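Odorant-binding protein 47 (Anopheles gambiae, PDB 3PM2) binds hydrophobic odorants such as indole, menthol and decanal and is thought to carry them through the aqueous fluid surrounding olfactory sensory dendrites. Local coordinates at residues Ala89-Cys103 against Cys140-Leu153. Sequence-based numbering, arbitrary orientation.
Sequences APEWNKITLDAIDGC and CMGMTLFAECPAKL
Residues 92-103 and 140-147, parts of two longer helices, pack as a disulfide-linked, roughly antiparallel pair in the mainly helical fold of this C-plus odorant-binding protein, the axes of these parts 9.5 Å apart and inclined at 141°. Cys-103 and Cys-140 close the bond where the backbones come nearest. Beside it Met-141 packs knob-into-hole among Thr-96, Ala-99, Ile-100 and Cys-103; its flexible thioether, bent at chi2 and chi3, brings CE 3.7 Å from Ile-100 CG1. One turn on, Leu-145 fills the next hole, formed by Trp-92, Ile-95, Thr-96 and Ala-99. Small Ala-99 suits the interface because its CB leaves room for both knobs and lies 3.8 Å from Thr-144 CG2. Thr-96 OG1, beside its own backbone N (chi1 -59°), donates to Trp-92 O, which satisfies the buried hydroxyl while OG1 also packs against Leu-145 CD2. The broad indole of Trp-92 lies across Leu-145, Cys-149 and Pro-150: Leu-145 O is in plane at its edge, 3.3 Å from CH2, while Pro-150 CD and Ile-95 CD1 stand above one side, offset toward the rim. Cys-149, disulfide-bonded to Cys-19, sets SG obliquely near this ring. Lys-152 stretches to Glu-91 in a salt bridge, NZ meeting OE2 at 2.9 Å from above the carboxylate plane, and one water joins NZ to OE1.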
ATOM      1  N   ALA A  89      -0.814 -17.719  11.127  1.00 22.87           N
ATOM      2  CA  ALA A  89      -1.640 -17.851  12.336  1.00 23.36           C
ATOM      3  C   ALA A  89      -3.133 -17.689  11.933  1.00 27.72           C
ATOM      4  O   ALA A  89      -3.423 -16.899  11.027  1.00 25.50           O
ATOM      5  CB  ALA A  89      -1.247 -16.788  13.349  1.00 24.14           C
ATOM      6  N   PRO A  90      -4.070 -18.458  12.546  1.00 25.34           N
ATOM      7  CA  PRO A  90      -5.478 -18.416  12.093  1.00 24.84           C
ATOM      8  C   PRO A  90      -6.177 -17.079  12.243  1.00 26.67           C
ATOM      9  O   PRO A  90      -7.185 -16.842  11.570  1.00 26.76           O
ATOM     10  CB  PRO A  90      -6.158 -19.527  12.896  1.00 26.65           C
ATOM     11  CG  PRO A  90      -5.275 -19.752  14.075  1.00 31.81           C
ATOM     12  CD  PRO A  90      -3.877 -19.469  13.606  1.00 27.42           C
ATOM     13  N   GLU A  91      -5.637 -16.198  13.092  1.00 22.42           N
ATOM     14  CA  GLU A  91      -6.155 -14.837  13.287  1.00 21.91           C
ATOM     15  C   GLU A  91      -6.162 -14.031  11.979  1.00 25.08           C
ATOM     16  O   GLU A  91      -7.014 -13.164  11.794  1.00 23.81           O
ATOM     17  CB  GLU A  91      -5.305 -14.073  14.301  1.00 23.54           C
ATOM     18  CG  GLU A  91      -5.426 -14.589  15.729  1.00 30.30           C
ATOM     19  CD  GLU A  91      -4.585 -15.792  16.111  1.00 43.50           C
ATOM     20  OE1 GLU A  91      -3.966 -16.419  15.224  1.00 27.56           O
ATOM     21  OE2 GLU A  91      -4.600 -16.148  17.307  1.00 37.66           O
ATOM     22  N   TRP A  92      -5.211 -14.316  11.085  1.00 21.58           N
ATOM     23  CA  TRP A  92      -5.068 -13.592   9.821  1.00 20.03           C
ATOM     24  C   TRP A  92      -6.212 -13.686   8.820  1.00 23.47           C
ATOM     25  O   TRP A  92      -6.402 -12.736   8.063  1.00 21.79           O
ATOM     26  CB  TRP A  92      -3.719 -13.868   9.178  1.00 17.94           C
ATOM     27  CG  TRP A  92      -2.564 -13.250   9.924  1.00 17.70           C
ATOM     28  CD1 TRP A  92      -1.588 -13.916  10.606  1.00 20.52           C
ATOM     29  CD2 TRP A  92      -2.246 -11.848  10.034  1.00 16.90           C
ATOM     30  NE1 TRP A  92      -0.676 -13.021  11.128  1.00 20.32           N
ATOM     31  CE2 TRP A  92      -1.077 -11.744  10.826  1.00 21.31           C
ATOM     32  CE3 TRP A  92      -2.885 -10.665   9.613  1.00 17.86           C
ATOM     33  CZ2 TRP A  92      -0.484 -10.516  11.137  1.00 20.38           C
ATOM     34  CZ3 TRP A  92      -2.286  -9.436   9.915  1.00 19.40           C
ATOM     35  CH2 TRP A  92      -1.111  -9.371  10.680  1.00 19.80           C
ATOM     36  N   ASN A  93      -7.007 -14.775   8.841  1.00 20.50           N
ATOM     37  CA  ASN A  93      -8.144 -14.926   7.923  1.00 20.65           C
ATOM     38  C   ASN A  93      -9.125 -13.759   8.055  1.00 25.56           C
ATOM     39  O   ASN A  93      -9.341 -13.037   7.073  1.00 23.66           O
ATOM     40  CB  ASN A  93      -8.860 -16.268   8.128  1.00 20.99           C
ATOM     41  CG  ASN A  93      -9.961 -16.491   7.132  1.00 35.23           C
ATOM     42  OD1 ASN A  93     -11.138 -16.235   7.403  1.00 37.24           O
ATOM     43  ND2 ASN A  93      -9.589 -16.918   5.943  1.00 24.80           N
ATOM     44  N   LYS A  94      -9.680 -13.563   9.279  1.00 23.22           N
ATOM     45  CA  LYS A  94     -10.634 -12.494   9.584  1.00 23.85           C
ATOM     46  C   LYS A  94     -10.012 -11.116   9.481  1.00 24.96           C
ATOM     47  O   LYS A  94     -10.672 -10.208   8.986  1.00 24.82           O
ATOM     48  CB  LYS A  94     -11.272 -12.667  10.976  1.00 29.18           C
ATOM     49  CG  LYS A  94     -12.645 -12.006  11.105  1.00 46.85           C
ATOM     50  CD  LYS A  94     -13.753 -12.876  10.496  1.00 62.36           C
ATOM     51  CE  LYS A  94     -14.564 -12.119   9.473  1.00 72.87           C
ATOM     52  NZ  LYS A  94     -15.246 -13.038   8.522  1.00 82.15           N
ATOM     53  N   ILE A  95      -8.771 -10.944   9.975  1.00 19.85           N
ATOM     54  CA  ILE A  95      -8.085  -9.655   9.918  1.00 18.42           C
ATOM     55  C   ILE A  95      -7.970  -9.225   8.454  1.00 21.18           C
ATOM     56  O   ILE A  95      -8.319  -8.099   8.130  1.00 20.17           O
ATOM     57  CB  ILE A  95      -6.700  -9.714  10.607  1.00 20.65           C
ATOM     58  CG1 ILE A  95      -6.840  -9.968  12.135  1.00 19.22           C
ATOM     59  CG2 ILE A  95      -5.922  -8.432  10.322  1.00 18.94           C
ATOM     60  CD1 ILE A  95      -5.457 -10.126  12.886  1.00 17.19           C
ATOM     61  N   THR A  96      -7.575 -10.165   7.576  1.00 18.07           N
ATOM     62  CA  THR A  96      -7.419  -9.926   6.132  1.00 18.47           C
ATOM     63  C   THR A  96      -8.738  -9.592   5.472  1.00 21.60           C
ATOM     64  O   THR A  96      -8.827  -8.563   4.797  1.00 18.73           O
ATOM     65  CB  THR A  96      -6.646 -11.075   5.459  1.00 21.39           C
ATOM     66  OG1 THR A  96      -5.366 -11.184   6.077  1.00 21.23           O
ATOM     67  CG2 THR A  96      -6.450 -10.861   3.960  1.00 20.05           C
ATOM     68  N   LEU A  97      -9.786 -10.411   5.708  1.00 20.86           N
ATOM     69  CA  LEU A  97     -11.114 -10.135   5.141  1.00 20.85           C
ATOM     70  C   LEU A  97     -11.655  -8.758   5.592  1.00 23.83           C
ATOM     71  O   LEU A  97     -12.130  -8.000   4.754  1.00 21.78           O
ATOM     72  CB  LEU A  97     -12.100 -11.256   5.474  1.00 21.50           C
ATOM     73  CG  LEU A  97     -11.839 -12.602   4.796  1.00 26.82           C
ATOM     74  CD1 LEU A  97     -12.615 -13.715   5.501  1.00 28.00           C
ATOM     75  CD2 LEU A  97     -12.234 -12.569   3.313  1.00 28.81           C
ATOM     76  N   ASP A  98     -11.504  -8.415   6.896  1.00 20.24           N
ATOM     77  CA  ASP A  98     -11.927  -7.122   7.427  1.00 20.06           C
ATOM     78  C   ASP A  98     -11.128  -5.979   6.781  1.00 21.89           C
ATOM     79  O   ASP A  98     -11.717  -4.955   6.429  1.00 20.21           O
ATOM     80  CB  ASP A  98     -11.783  -7.066   8.964  1.00 22.52           C
ATOM     81  CG  ASP A  98     -12.786  -7.900   9.776  1.00 38.03           C
ATOM     82  OD1 ASP A  98     -13.627  -8.606   9.158  1.00 40.17           O
ATOM     83  OD2 ASP A  98     -12.721  -7.852  11.032  1.00 42.51           O
ATOM     84  N   ALA A  99      -9.798  -6.167   6.615  1.00 16.98           N
ATOM     85  CA  ALA A  99      -8.918  -5.156   6.010  1.00 16.31           C
ATOM     86  C   ALA A  99      -9.348  -4.852   4.561  1.00 19.51           C
ATOM     87  O   ALA A  99      -9.473  -3.685   4.212  1.00 18.63           O
ATOM     88  CB  ALA A  99      -7.481  -5.638   6.041  1.00 16.77           C
ATOM     89  N   ILE A 100      -9.662  -5.893   3.770  1.00 18.01           N
ATOM     90  CA  ILE A 100     -10.117  -5.742   2.379  1.00 17.19           C
ATOM     91  C   ILE A 100     -11.442  -4.974   2.328  1.00 20.92           C
ATOM     92  O   ILE A 100     -11.578  -4.037   1.538  1.00 19.56           O
ATOM     93  CB  ILE A 100     -10.185  -7.106   1.642  1.00 19.12           C
ATOM     94  CG1 ILE A 100      -8.795  -7.754   1.507  1.00 18.24           C
ATOM     95  CG2 ILE A 100     -10.855  -6.945   0.253  1.00 19.14           C
ATOM     96  CD1 ILE A 100      -8.826  -9.242   1.136  1.00 19.23           C
ATOM     97  N   ASP A 101     -12.387  -5.339   3.197  1.00 18.02           N
ATOM     98  CA  ASP A 101     -13.690  -4.675   3.251  1.00 18.36           C
ATOM     99  C   ASP A 101     -13.525  -3.182   3.570  1.00 19.86           C
ATOM    100  O   ASP A 101     -14.104  -2.343   2.885  1.00 17.44           O
ATOM    101  CB  ASP A 101     -14.606  -5.361   4.272  1.00 20.79           C
ATOM    102  CG  ASP A 101     -16.064  -5.069   4.028  1.00 35.14           C
ATOM    103  OD1 ASP A 101     -16.545  -5.329   2.885  1.00 36.78           O
ATOM    104  OD2 ASP A 101     -16.729  -4.565   4.960  1.00 38.06           O
ATOM    105  N   GLY A 102     -12.724  -2.875   4.579  1.00 15.57           N
ATOM    106  CA  GLY A 102     -12.493  -1.496   5.006  1.00 15.96           C
ATOM    107  C   GLY A 102     -11.791  -0.644   3.970  1.00 18.77           C
ATOM    108  O   GLY A 102     -12.108   0.543   3.839  1.00 16.88           O
ATOM    109  N   CYS A 103     -10.835  -1.238   3.235  1.00 17.54           N
ATOM    110  CA  CYS A 103     -10.065  -0.522   2.204  1.00 17.94           C
ATOM    111  C   CYS A 103     -10.886  -0.218   0.974  1.00 18.62           C
ATOM    112  O   CYS A 103     -10.816   0.902   0.466  1.00 16.44           O
ATOM    113  CB  CYS A 103      -8.760  -1.247   1.876  1.00 19.37           C
ATOM    114  SG  CYS A 103      -7.603  -1.289   3.276  1.00 23.88           S
ATOM    115  N   CYS A 140      -3.529   1.169   1.961  1.00 13.75           N
ATOM    116  CA  CYS A 140      -4.469   0.864   3.026  1.00 14.79           C
ATOM    117  C   CYS A 140      -4.276  -0.584   3.510  1.00 16.52           C
ATOM    118  O   CYS A 140      -4.253  -0.826   4.721  1.00 15.04           O
ATOM    119  CB  CYS A 140      -5.892   1.110   2.542  1.00 17.48           C
ATOM    120  SG  CYS A 140      -7.163   0.673   3.741  1.00 22.52           S
ATOM    121  N   MET A 141      -4.126  -1.537   2.585  1.00 13.69           N
ATOM    122  CA  MET A 141      -3.936  -2.935   2.982  1.00 11.85           C
ATOM    123  C   MET A 141      -2.708  -3.119   3.858  1.00 16.39           C
ATOM    124  O   MET A 141      -2.791  -3.711   4.940  1.00 16.09           O
ATOM    125  CB  MET A 141      -3.908  -3.878   1.782  1.00 13.60           C
ATOM    126  CG  MET A 141      -5.288  -4.214   1.231  1.00 15.62           C
ATOM    127  SD  MET A 141      -6.487  -4.895   2.412  1.00 19.57           S
ATOM    128  CE  MET A 141      -5.637  -6.450   2.874  1.00 14.73           C
ATOM    129  N   GLY A 142      -1.575  -2.628   3.390  1.00 14.42           N
ATOM    130  CA  GLY A 142      -0.338  -2.761   4.137  1.00 13.39           C
ATOM    131  C   GLY A 142      -0.393  -2.129   5.513  1.00 16.93           C
ATOM    132  O   GLY A 142       0.037  -2.748   6.499  1.00 16.07           O
ATOM    133  N   MET A 143      -0.919  -0.893   5.597  1.00 12.87           N
ATOM    134  CA  MET A 143      -0.974  -0.189   6.893  1.00 12.14           C
ATOM    135  C   MET A 143      -1.921  -0.884   7.858  1.00 15.27           C
ATOM    136  O   MET A 143      -1.585  -1.029   9.028  1.00 13.90           O
ATOM    137  CB  MET A 143      -1.388   1.286   6.707  1.00 13.98           C
ATOM    138  CG  MET A 143      -0.343   2.078   5.922  1.00 17.36           C
ATOM    139  SD  MET A 143      -0.820   3.827   5.665  1.00 21.79           S
ATOM    140  CE  MET A 143      -2.134   3.679   4.656  1.00 19.97           C
ATOM    141  N   THR A 144      -3.095  -1.299   7.361  1.00 12.21           N
ATOM    142  CA  THR A 144      -4.106  -1.965   8.202  1.00 12.78           C
ATOM    143  C   THR A 144      -3.606  -3.324   8.709  1.00 16.49           C
ATOM    144  O   THR A 144      -3.780  -3.615   9.898  1.00 16.08           O
ATOM    145  CB  THR A 144      -5.443  -2.103   7.451  1.00 15.01           C
ATOM    146  OG1 THR A 144      -5.871  -0.803   6.996  1.00 16.32           O
ATOM    147  CG2 THR A 144      -6.526  -2.767   8.312  1.00 18.53           C
ATOM    148  N   LEU A 145      -3.030  -4.164   7.818  1.00 14.54           N
ATOM    149  CA  LEU A 145      -2.521  -5.488   8.230  1.00 14.87           C
ATOM    150  C   LEU A 145      -1.479  -5.383   9.336  1.00 19.88           C
ATOM    151  O   LEU A 145      -1.553  -6.114  10.323  1.00 19.40           O
ATOM    152  CB  LEU A 145      -1.945  -6.299   7.045  1.00 14.73           C
ATOM    153  CG  LEU A 145      -2.986  -6.683   5.968  1.00 18.55           C
ATOM    154  CD1 LEU A 145      -2.281  -7.136   4.659  1.00 22.14           C
ATOM    155  CD2 LEU A 145      -4.082  -7.642   6.536  1.00 18.72           C
ATOM    156  N   PHE A 146      -0.530  -4.456   9.181  1.00 16.80           N
ATOM    157  CA  PHE A 146       0.534  -4.219  10.153  1.00 16.17           C
ATOM    158  C   PHE A 146      -0.021  -3.762  11.514  1.00 21.77           C
ATOM    159  O   PHE A 146       0.414  -4.279  12.543  1.00 21.42           O
ATOM    160  CB  PHE A 146       1.549  -3.197   9.593  1.00 17.37           C
ATOM    161  CG  PHE A 146       2.835  -3.070  10.380  1.00 19.10           C
ATOM    162  CD1 PHE A 146       3.822  -4.054  10.302  1.00 22.08           C
ATOM    163  CD2 PHE A 146       3.085  -1.946  11.156  1.00 21.64           C
ATOM    164  CE1 PHE A 146       5.044  -3.898  10.966  1.00 23.05           C
ATOM    165  CE2 PHE A 146       4.297  -1.810  11.855  1.00 24.04           C
ATOM    166  CZ  PHE A 146       5.265  -2.787  11.759  1.00 22.69           C
ATOM    167  N   ALA A 147      -0.989  -2.814  11.508  1.00 17.65           N
ATOM    168  CA  ALA A 147      -1.638  -2.267  12.717  1.00 16.97           C
ATOM    169  C   ALA A 147      -2.496  -3.298  13.466  1.00 20.80           C
ATOM    170  O   ALA A 147      -2.636  -3.224  14.688  1.00 21.11           O
ATOM    171  CB  ALA A 147      -2.500  -1.067  12.333  1.00 17.28           C
ATOM    172  N   GLU A 148      -3.059  -4.266  12.738  1.00 16.93           N
ATOM    173  CA  GLU A 148      -3.926  -5.296  13.314  1.00 16.00           C
ATOM    174  C   GLU A 148      -3.153  -6.507  13.842  1.00 20.24           C
ATOM    175  O   GLU A 148      -3.742  -7.420  14.428  1.00 21.20           O
ATOM    176  CB  GLU A 148      -4.973  -5.750  12.289  1.00 18.00           C
ATOM    177  CG  GLU A 148      -6.012  -4.705  11.932  1.00 24.52           C
ATOM    178  CD  GLU A 148      -6.970  -4.309  13.029  1.00 34.55           C
ATOM    179  OE1 GLU A 148      -6.974  -4.955  14.099  1.00 34.47           O
ATOM    180  OE2 GLU A 148      -7.713  -3.330  12.816  1.00 40.79           O
ATOM    181  N   CYS A 149      -1.848  -6.526  13.623  1.00 17.23           N
ATOM    182  CA  CYS A 149      -1.006  -7.629  14.088  1.00 18.80           C
ATOM    183  C   CYS A 149      -1.247  -7.965  15.580  1.00 20.23           C
ATOM    184  O   CYS A 149      -1.121  -7.070  16.413  1.00 18.28           O
ATOM    185  CB  CYS A 149       0.466  -7.336  13.824  1.00 20.66           C
ATOM    186  SG  CYS A 149       1.559  -8.750  14.155  1.00 25.66           S
ATOM    187  N   PRO A 150      -1.638  -9.214  15.928  1.00 18.70           N
ATOM    188  CA  PRO A 150      -1.795  -9.570  17.363  1.00 17.86           C
ATOM    189  C   PRO A 150      -0.493  -9.315  18.128  1.00 19.34           C
ATOM    190  O   PRO A 150       0.577  -9.594  17.595  1.00 18.30           O
ATOM    191  CB  PRO A 150      -2.083 -11.079  17.325  1.00 19.84           C
ATOM    192  CG  PRO A 150      -2.631 -11.330  15.931  1.00 24.76           C
ATOM    193  CD  PRO A 150      -1.863 -10.387  15.056  1.00 20.29           C
ATOM    194  N   ALA A 151      -0.571  -8.804  19.373  1.00 18.88           N
ATOM    195  CA  ALA A 151       0.622  -8.493  20.188  1.00 20.01           C
ATOM    196  C   ALA A 151       1.544  -9.726  20.304  1.00 22.57           C
ATOM    197  O   ALA A 151       2.755  -9.575  20.263  1.00 21.09           O
ATOM    198  CB  ALA A 151       0.210  -8.033  21.575  1.00 21.07           C
ATOM    199  N   LYS A 152       0.965 -10.934  20.331  1.00 18.67           N
ATOM    200  CA  LYS A 152       1.732 -12.189  20.444  1.00 17.94           C
ATOM    201  C   LYS A 152       2.622 -12.443  19.204  1.00 21.42           C
ATOM    202  O   LYS A 152       3.546 -13.248  19.287  1.00 20.26           O
ATOM    203  CB  LYS A 152       0.826 -13.398  20.771  1.00 18.67           C
ATOM    204  CG  LYS A 152      -0.158 -13.803  19.674  1.00 23.04           C
ATOM    205  CD  LYS A 152      -0.896 -15.088  20.013  1.00 22.43           C
ATOM    206  CE  LYS A 152      -1.677 -15.602  18.822  1.00 23.58           C
ATOM    207  NZ  LYS A 152      -2.462 -16.825  19.142  1.00 26.41           N
ATOM    208  N   LEU A 153       2.309 -11.776  18.058  1.00 17.83           N
ATOM    209  CA  LEU A 153       3.023 -11.909  16.782  1.00 17.71           C
ATOM    210  C   LEU A 153       3.826 -10.671  16.422  1.00 21.63           C
ATOM    211  O   LEU A 153       4.431 -10.625  15.349  1.00 22.40           O
ATOM    212  CB  LEU A 153       2.020 -12.259  15.645  1.00 18.16           C
ATOM    213  CG  LEU A 153       1.314 -13.612  15.803  1.00 22.42           C
ATOM    214  CD1 LEU A 153       0.147 -13.726  14.865  1.00 23.50           C
ATOM    215  CD2 LEU A 153       2.286 -14.773  15.607  1.00 22.37           C
TER
HETATM  216  O   HOH W   1      -2.465 -18.156  16.687  1.00 34.11           O
HETATM  217  O   HOH W   2      -9.171  -1.728   6.324  1.00 40.08           O